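Local coordinates for protein CD180 antigen (Mus musculus, PDB 3T6Q) that may cooperate with MD-1 and TLR4 in the innate immune response of B cells to bacterial lipopolysaccharide, leading to NF-kappa-B activation, at residues S142-P147 with L158-N163; L207-T212 with L216-G221. All coordinates share one frame; numbering follows the deposited sequence.

Interaction 1 of 2, residues S142-P147 with L158-N163; sequences SSIKLP and LDFQNN
Phe160 and Ile144 form the larger of two apolar pairs in this contact, their side chains crossing at about a right angle. With Phe160 CG anti to its own carbonyl carbon (chi1 -66°), the ring is held out toward the segment 142-147. There Ile144 CG2 sits over one face, displaced toward the rim, and Ile144 CB approaches Phe160 CE2 to 3.8 Å. The far end of the ring also meets main chain: Phe160 CZ lies 3.7 Å from Ile144 CA. Beside this pair, Leu146 and Leu158 reach for each other tip to tip, Leu146 CD2 standing 4.1 Å from Leu158 CD1. Helix 170-174 touches Ile144 as well, through Asp172 and Met173.

Hydrogen bonds stay within each segment. Ser143 OG accepts from Lys145 N at 3.2 Å, an ST turn, while Asp159 OD1 receives Gln161 N in an Asx turn. Asn163 ND2 donates to Phe160 O from well above the carbonyl plane (3.1 Å), and also to Leu136 O in the preceding repeat.

No hydrogen bond spans the two segments, so hydrophobic burial joins the loop of LRR 5 to the strand end of LRR 6, while polar side chains fix the backbone turns that present the apolar groups.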
ATOM      1  N   SER A 142      -5.394  -8.853   3.759  1.00 23.17           N
ATOM      2  CA  SER A 142      -6.854  -8.953   3.827  1.00 23.18           C
ATOM      3  C   SER A 142      -7.332 -10.181   4.582  1.00 25.51           C
ATOM      4  O   SER A 142      -8.505 -10.456   4.620  1.00 24.92           O
ATOM      5  CB  SER A 142      -7.474  -8.946   2.441  1.00 24.38           C
ATOM      6  OG  SER A 142      -6.922 -10.022   1.700  1.00 28.76           O
ATOM      7  N   SER A 143      -6.422 -10.883   5.221  1.00 28.14           N
ATOM      8  CA  SER A 143      -6.804 -12.002   6.062  1.00 30.24           C
ATOM      9  C   SER A 143      -5.894 -12.049   7.270  1.00 24.83           C
ATOM     10  O   SER A 143      -4.708 -11.766   7.154  1.00 27.52           O
ATOM     11  CB  SER A 143      -6.639 -13.316   5.272  1.00 33.38           C
ATOM     12  OG  SER A 143      -6.970 -14.409   6.112  1.00 38.02           O
ATOM     13  N   ILE A 144      -6.432 -12.457   8.417  1.00 22.54           N
ATOM     14  CA  ILE A 144      -5.598 -12.663   9.620  1.00 23.19           C
ATOM     15  C   ILE A 144      -4.918 -14.067   9.681  1.00 23.80           C
ATOM     16  O   ILE A 144      -4.053 -14.309  10.536  1.00 26.98           O
ATOM     17  CB  ILE A 144      -6.412 -12.374  10.918  1.00 23.26           C
ATOM     18  CG1 ILE A 144      -7.447 -13.447  11.179  1.00 25.48           C
ATOM     19  CG2 ILE A 144      -7.215 -11.073  10.780  1.00 25.89           C
ATOM     20  CD1 ILE A 144      -7.963 -13.433  12.601  1.00 27.06           C
ATOM     21  N   LYS A 145      -5.294 -14.966   8.776  1.00 27.71           N
ATOM     22  CA  LYS A 145      -4.851 -16.375   8.848  1.00 28.66           C
ATOM     23  C   LYS A 145      -3.339 -16.469   8.912  1.00 29.85           C
ATOM     24  O   LYS A 145      -2.630 -15.879   8.098  1.00 32.90           O
ATOM     25  CB  LYS A 145      -5.413 -17.198   7.693  1.00 29.99           C
ATOM     26  CG  LYS A 145      -5.026 -18.684   7.809  1.00 39.78           C
ATOM     27  CD  LYS A 145      -6.100 -19.645   7.316  1.00 46.42           C
ATOM     28  CE  LYS A 145      -6.676 -19.261   5.968  1.00 48.12           C
ATOM     29  NZ  LYS A 145      -5.763 -19.656   4.866  1.00 61.49           N
ATOM     30  N   LEU A 146      -2.838 -17.159   9.922  1.00 26.91           N
ATOM     31  CA  LEU A 146      -1.408 -17.368  10.063  1.00 30.84           C
ATOM     32  C   LEU A 146      -0.999 -18.534   9.144  1.00 37.91           C
ATOM     33  O   LEU A 146      -1.800 -19.461   8.944  1.00 36.81           O
ATOM     34  CB  LEU A 146      -1.043 -17.612  11.524  1.00 30.42           C
ATOM     35  CG  LEU A 146      -1.340 -16.396  12.418  1.00 30.45           C
ATOM     36  CD1 LEU A 146      -1.073 -16.745  13.866  1.00 28.68           C
ATOM     37  CD2 LEU A 146      -0.496 -15.176  12.022  1.00 30.87           C
ATOM     38  N   PRO A 147       0.214 -18.460   8.545  1.00 44.45           N
ATOM     39  CA  PRO A 147       0.633 -19.485   7.586  1.00 51.90           C
ATOM     40  C   PRO A 147       0.952 -20.825   8.273  1.00 41.55           C
ATOM     41  O   PRO A 147       1.295 -20.844   9.455  1.00 35.87           O
ATOM     42  CB  PRO A 147       1.909 -18.876   6.979  1.00 55.14           C
ATOM     43  CG  PRO A 147       2.511 -18.114   8.120  1.00 49.56           C
ATOM     44  CD  PRO A 147       1.308 -17.495   8.807  1.00 46.24           C
ATOM     45  N   LEU A 158      -0.822  -9.656  18.084  1.00 19.84           N
ATOM     46  CA  LEU A 158      -0.907  -9.753  16.662  1.00 21.79           C
ATOM     47  C   LEU A 158      -1.636  -8.477  16.224  1.00 21.04           C
ATOM     48  O   LEU A 158      -2.813  -8.320  16.511  1.00 19.79           O
ATOM     49  CB  LEU A 158      -1.752 -10.949  16.262  1.00 23.42           C
ATOM     50  CG  LEU A 158      -1.369 -11.898  15.131  1.00 34.04           C
ATOM     51  CD1 LEU A 158      -2.565 -12.662  14.549  1.00 30.25           C
ATOM     52  CD2 LEU A 158      -0.429 -11.351  14.043  1.00 25.89           C
ATOM     53  N   ASP A 159      -0.948  -7.598  15.508  1.00 20.78           N
ATOM     54  CA  ASP A 159      -1.478  -6.273  15.231  1.00 17.31           C
ATOM     55  C   ASP A 159      -1.646  -6.027  13.732  1.00 18.88           C
ATOM     56  O   ASP A 159      -0.660  -6.021  12.981  1.00 17.66           O
ATOM     57  CB  ASP A 159      -0.537  -5.257  15.874  1.00 18.50           C
ATOM     58  CG  ASP A 159      -1.108  -3.830  15.889  1.00 19.41           C
ATOM     59  OD1 ASP A 159      -1.550  -3.322  14.832  1.00 20.87           O
ATOM     60  OD2 ASP A 159      -1.121  -3.204  16.982  1.00 19.38           O
ATOM     61  N   PHE A 160      -2.892  -5.814  13.310  1.00 16.97           N
ATOM     62  CA  PHE A 160      -3.222  -5.576  11.918  1.00 18.36           C
ATOM     63  C   PHE A 160      -3.841  -4.184  11.711  1.00 18.76           C
ATOM     64  O   PHE A 160      -4.604  -3.992  10.774  1.00 18.37           O
ATOM     65  CB  PHE A 160      -4.212  -6.617  11.409  1.00 19.57           C
ATOM     66  CG  PHE A 160      -3.690  -8.040  11.334  1.00 22.04           C
ATOM     67  CD1 PHE A 160      -2.984  -8.500  10.207  1.00 21.40           C
ATOM     68  CD2 PHE A 160      -3.992  -8.959  12.350  1.00 23.47           C
ATOM     69  CE1 PHE A 160      -2.554  -9.839  10.129  1.00 24.66           C
ATOM     70  CE2 PHE A 160      -3.560 -10.290  12.276  1.00 23.53           C
ATOM     71  CZ  PHE A 160      -2.856 -10.738  11.160  1.00 22.53           C
ATOM     72  N   GLN A 161      -3.518  -3.220  12.573  1.00 18.22           N
ATOM     73  CA  GLN A 161      -4.144  -1.882  12.494  1.00 20.52           C
ATOM     74  C   GLN A 161      -4.060  -1.316  11.059  1.00 18.98           C
ATOM     75  O   GLN A 161      -3.008  -1.370  10.455  1.00 20.47           O
ATOM     76  CB  GLN A 161      -3.434  -0.922  13.455  1.00 19.88           C
ATOM     77  CG  GLN A 161      -3.939   0.518  13.300  1.00 24.58           C
ATOM     78  CD  GLN A 161      -3.649   1.440  14.476  1.00 30.92           C
ATOM     79  OE1 GLN A 161      -3.602   2.666  14.307  1.00 37.57           O
ATOM     80  NE2 GLN A 161      -3.517   0.882  15.663  1.00 27.15           N
ATOM     81  N   ASN A 162      -5.157  -0.781  10.512  1.00 16.88           N
ATOM     82  CA  ASN A 162      -5.072  -0.128   9.192  1.00 18.01           C
ATOM     83  C   ASN A 162      -4.731  -1.084   8.019  1.00 18.44           C
ATOM     84  O   ASN A 162      -3.770  -0.869   7.284  1.00 18.81           O
ATOM     85  CB  ASN A 162      -4.095   1.077   9.239  1.00 18.80           C
ATOM     86  CG  ASN A 162      -4.171   1.953   7.988  1.00 23.01           C
ATOM     87  OD1 ASN A 162      -5.237   2.122   7.385  1.00 23.27           O
ATOM     88  ND2 ASN A 162      -3.063   2.560   7.637  1.00 23.08           N
ATOM     89  N   ASN A 163      -5.544  -2.135   7.827  1.00 18.95           N
ATOM     90  CA  ASN A 163      -5.344  -3.071   6.715  1.00 20.17           C
ATOM     91  C   ASN A 163      -6.662  -3.215   5.971  1.00 20.71           C
ATOM     92  O   ASN A 163      -7.537  -2.382   6.122  1.00 23.47           O
ATOM     93  CB  ASN A 163      -4.765  -4.417   7.220  1.00 21.40           C
ATOM     94  CG  ASN A 163      -3.232  -4.415   7.265  1.00 20.14           C
ATOM     95  OD1 ASN A 163      -2.587  -4.426   6.229  1.00 22.66           O
ATOM     96  ND2 ASN A 163      -2.653  -4.362   8.450  1.00 19.12           N
TER

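Interaction 2 of 2, residues L207-T212 with L216-G221; sequences LNFGGT and LVIFKG
Ile218 packs against both Phe209 and Thr212, and every close contact between the two segments runs through this one helix residue. Its CD1 methyl lies over one face of the Phe209 ring in a CH-pi contact, 4.1 Å from the ring centroid and 24° off the normal, with Phe209 CD1 the nearest ring atom to Ile218 CD1 at 3.7 Å. The second branch lies over the same face but the other half of the ring: Ile218 CG2, anti to the backbone N, comes within 3.9 Å of Phe209 CD2. Thr212 completes the grip, its CG2 methyl meeting Ile218 CG1 at 3.7 Å.

Two backbone features place these partners. Gly210 N donates to Asn208 OD1 in an Asx turn (2.8 Å), and a type II turn from Phe209 to Thr212, closed by Thr212 N to Phe209 O at 3.1 Å, brings the threonine round toward the helix.

Away from this buried wedge the helix behaves differently. Leu216 and Lys220 are exposed on it and make no contact with the strand segment, whereas Phe219 is buried against other parts of the fold, its ring meeting that of Phe248. Strand 203-208, tight turn and short helix make one coil of the leucine-rich repeat solenoid, and with strand 226-231 they complete a beta-alpha-beta unit.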
ATOM      1  N   LEU A 207      -9.258  -7.359  22.173  1.00 20.19           N
ATOM      2  CA  LEU A 207      -9.664  -7.410  20.783  1.00 22.29           C
ATOM      3  C   LEU A 207     -10.016  -5.962  20.496  1.00 20.69           C
ATOM      4  O   LEU A 207     -10.825  -5.371  21.230  1.00 18.77           O
ATOM      5  CB  LEU A 207     -10.937  -8.233  20.577  1.00 23.74           C
ATOM      6  CG  LEU A 207     -10.888  -9.742  20.353  1.00 34.05           C
ATOM      7  CD1 LEU A 207     -12.289 -10.276  20.131  1.00 31.47           C
ATOM      8  CD2 LEU A 207      -9.983 -10.045  19.162  1.00 34.98           C
ATOM      9  N   ASN A 208      -9.416  -5.406  19.457  1.00 17.43           N
ATOM     10  CA  ASN A 208      -9.687  -3.988  19.083  1.00 16.77           C
ATOM     11  C   ASN A 208     -10.302  -3.981  17.680  1.00 17.22           C
ATOM     12  O   ASN A 208      -9.674  -4.483  16.738  1.00 18.35           O
ATOM     13  CB  ASN A 208      -8.356  -3.189  19.215  1.00 16.51           C
ATOM     14  CG  ASN A 208      -8.529  -1.693  18.978  1.00 17.37           C
ATOM     15  OD1 ASN A 208      -9.249  -1.297  18.066  1.00 18.16           O
ATOM     16  ND2 ASN A 208      -7.869  -0.868  19.785  1.00 15.30           N
ATOM     17  N   PHE A 209     -11.531  -3.446  17.538  1.00 18.20           N
ATOM     18  CA  PHE A 209     -12.127  -3.235  16.222  1.00 17.42           C
ATOM     19  C   PHE A 209     -12.398  -1.733  16.022  1.00 18.15           C
ATOM     20  O   PHE A 209     -13.455  -1.352  15.479  1.00 17.67           O
ATOM     21  CB  PHE A 209     -13.470  -3.979  16.077  1.00 18.88           C
ATOM     22  CG  PHE A 209     -13.352  -5.492  16.114  1.00 21.14           C
ATOM     23  CD1 PHE A 209     -13.101  -6.225  14.951  1.00 23.53           C
ATOM     24  CD2 PHE A 209     -13.505  -6.174  17.327  1.00 23.82           C
ATOM     25  CE1 PHE A 209     -13.025  -7.625  14.985  1.00 22.85           C
ATOM     26  CE2 PHE A 209     -13.434  -7.564  17.372  1.00 23.45           C
ATOM     27  CZ  PHE A 209     -13.176  -8.285  16.208  1.00 19.99           C
ATOM     28  N   GLY A 210     -11.482  -0.893  16.503  1.00 18.97           N
ATOM     29  CA  GLY A 210     -11.624   0.559  16.408  1.00 18.02           C
ATOM     30  C   GLY A 210     -12.085   1.093  15.056  1.00 20.67           C
ATOM     31  O   GLY A 210     -11.562   0.697  13.987  1.00 18.76           O
ATOM     32  N   GLY A 211     -13.078   1.986  15.091  1.00 20.03           N
ATOM     33  CA  GLY A 211     -13.576   2.599  13.870  1.00 21.12           C
ATOM     34  C   GLY A 211     -14.559   1.780  13.064  1.00 24.70           C
ATOM     35  O   GLY A 211     -15.009   2.246  12.001  1.00 23.82           O
ATOM     36  N   THR A 212     -14.886   0.558  13.501  1.00 27.11           N
ATOM     37  CA  THR A 212     -15.690  -0.341  12.613  1.00 31.67           C
ATOM     38  C   THR A 212     -17.103   0.298  12.416  1.00 26.98           C
ATOM     39  O   THR A 212     -17.660   0.980  13.309  1.00 28.80           O
ATOM     40  CB  THR A 212     -15.734  -1.870  13.051  1.00 32.88           C
ATOM     41  OG1 THR A 212     -15.751  -2.788  11.889  1.00 31.90           O
ATOM     42  CG2 THR A 212     -16.962  -2.119  13.893  1.00 31.96           C
ATOM     43  N   LEU A 216     -23.243  -4.148  15.122  1.00 24.90           N
ATOM     44  CA  LEU A 216     -24.192  -5.279  15.222  1.00 28.87           C
ATOM     45  C   LEU A 216     -23.479  -6.556  14.775  1.00 28.23           C
ATOM     46  O   LEU A 216     -23.542  -7.579  15.474  1.00 34.38           O
ATOM     47  CB  LEU A 216     -25.423  -5.020  14.345  1.00 35.16           C
ATOM     48  CG  LEU A 216     -26.865  -5.469  14.645  1.00 42.60           C
ATOM     49  CD1 LEU A 216     -27.622  -5.575  13.324  1.00 40.39           C
ATOM     50  CD2 LEU A 216     -26.898  -6.791  15.342  1.00 44.69           C
ATOM     51  N   VAL A 217     -22.766  -6.475  13.643  1.00 26.37           N
ATOM     52  CA  VAL A 217     -22.005  -7.577  13.059  1.00 29.74           C
ATOM     53  C   VAL A 217     -20.943  -8.104  14.006  1.00 27.88           C
ATOM     54  O   VAL A 217     -20.781  -9.323  14.115  1.00 26.79           O
ATOM     55  CB  VAL A 217     -21.357  -7.192  11.692  1.00 30.38           C
ATOM     56  CG1 VAL A 217     -20.125  -8.035  11.368  1.00 29.84           C
ATOM     57  CG2 VAL A 217     -22.375  -7.297  10.580  1.00 35.29           C
ATOM     58  N   ILE A 218     -20.237  -7.189  14.685  1.00 22.53           N
ATOM     59  CA  ILE A 218     -19.171  -7.565  15.603  1.00 21.32           C
ATOM     60  C   ILE A 218     -19.736  -8.341  16.813  1.00 23.65           C
ATOM     61  O   ILE A 218     -19.229  -9.412  17.170  1.00 23.89           O
ATOM     62  CB  ILE A 218     -18.374  -6.312  16.140  1.00 19.97           C
ATOM     63  CG1 ILE A 218     -17.688  -5.521  15.020  1.00 24.84           C
ATOM     64  CG2 ILE A 218     -17.329  -6.720  17.169  1.00 20.80           C
ATOM     65  CD1 ILE A 218     -16.740  -6.290  14.111  1.00 25.65           C
ATOM     66  N   PHE A 219     -20.721  -7.759  17.496  1.00 22.80           N
ATOM     67  CA  PHE A 219     -21.305  -8.424  18.670  1.00 24.68           C
ATOM     68  C   PHE A 219     -21.873  -9.802  18.304  1.00 23.34           C
ATOM     69  O   PHE A 219     -21.620 -10.782  18.994  1.00 24.25           O
ATOM     70  CB  PHE A 219     -22.378  -7.552  19.342  1.00 25.48           C
ATOM     71  CG  PHE A 219     -21.812  -6.325  20.059  1.00 22.60           C
ATOM     72  CD1 PHE A 219     -20.997  -6.462  21.164  1.00 26.45           C
ATOM     73  CD2 PHE A 219     -22.104  -5.042  19.590  1.00 24.69           C
ATOM     74  CE1 PHE A 219     -20.462  -5.340  21.807  1.00 24.11           C
ATOM     75  CE2 PHE A 219     -21.582  -3.922  20.215  1.00 20.48           C
ATOM     76  CZ  PHE A 219     -20.779  -4.075  21.335  1.00 22.67           C
ATOM     77  N   LYS A 220     -22.626  -9.876  17.215  1.00 24.27           N
ATOM     78  CA  LYS A 220     -23.126 -11.170  16.774  1.00 28.32           C
ATOM     79  C   LYS A 220     -21.997 -12.182  16.449  1.00 28.09           C
ATOM     80  O   LYS A 220     -22.031 -13.343  16.888  1.00 25.01           O
ATOM     81  CB  LYS A 220     -24.110 -10.979  15.617  1.00 29.42           C
ATOM     82  CG  LYS A 220     -24.608 -12.272  14.975  1.00 36.95           C
ATOM     83  CD  LYS A 220     -25.453 -11.923  13.751  1.00 34.64           C
ATOM     84  CE  LYS A 220     -26.597 -10.988  14.138  1.00 44.29           C
ATOM     85  NZ  LYS A 220     -27.590 -10.856  13.025  1.00 47.46           N
ATOM     86  N   GLY A 221     -20.973 -11.724  15.735  1.00 25.31           N
ATOM     87  CA  GLY A 221     -19.851 -12.566  15.338  1.00 23.79           C
ATOM     88  C   GLY A 221     -19.018 -13.050  16.505  1.00 23.57           C
ATOM     89  O   GLY A 221     -18.451 -14.122  16.449  1.00 22.32           O
TER

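Overall arrangement
Interactions 1 and 2 are both buried and both apolar across their segments, and each brings a phenylalanine just beyond a strand end up against an isoleucine from the convex side, which comes before the phenylalanine in the chain in interaction 1 and after it in interaction 2. Their centres are 15 Å apart, with nearest atoms about 6 Å apart, so they do not touch, although strand 182-185 lies between their strands and contacts side chains of both. The difference lies in reach along the chain. Interaction 1 joins two successive repeats, its isoleucine coming from an irregular loop, whereas interaction 2 closes within one repeat range, its isoleucine coming from a helix. Another protein's chain packs on Gln161 and Asn162 of interaction 1; none touches interaction 2.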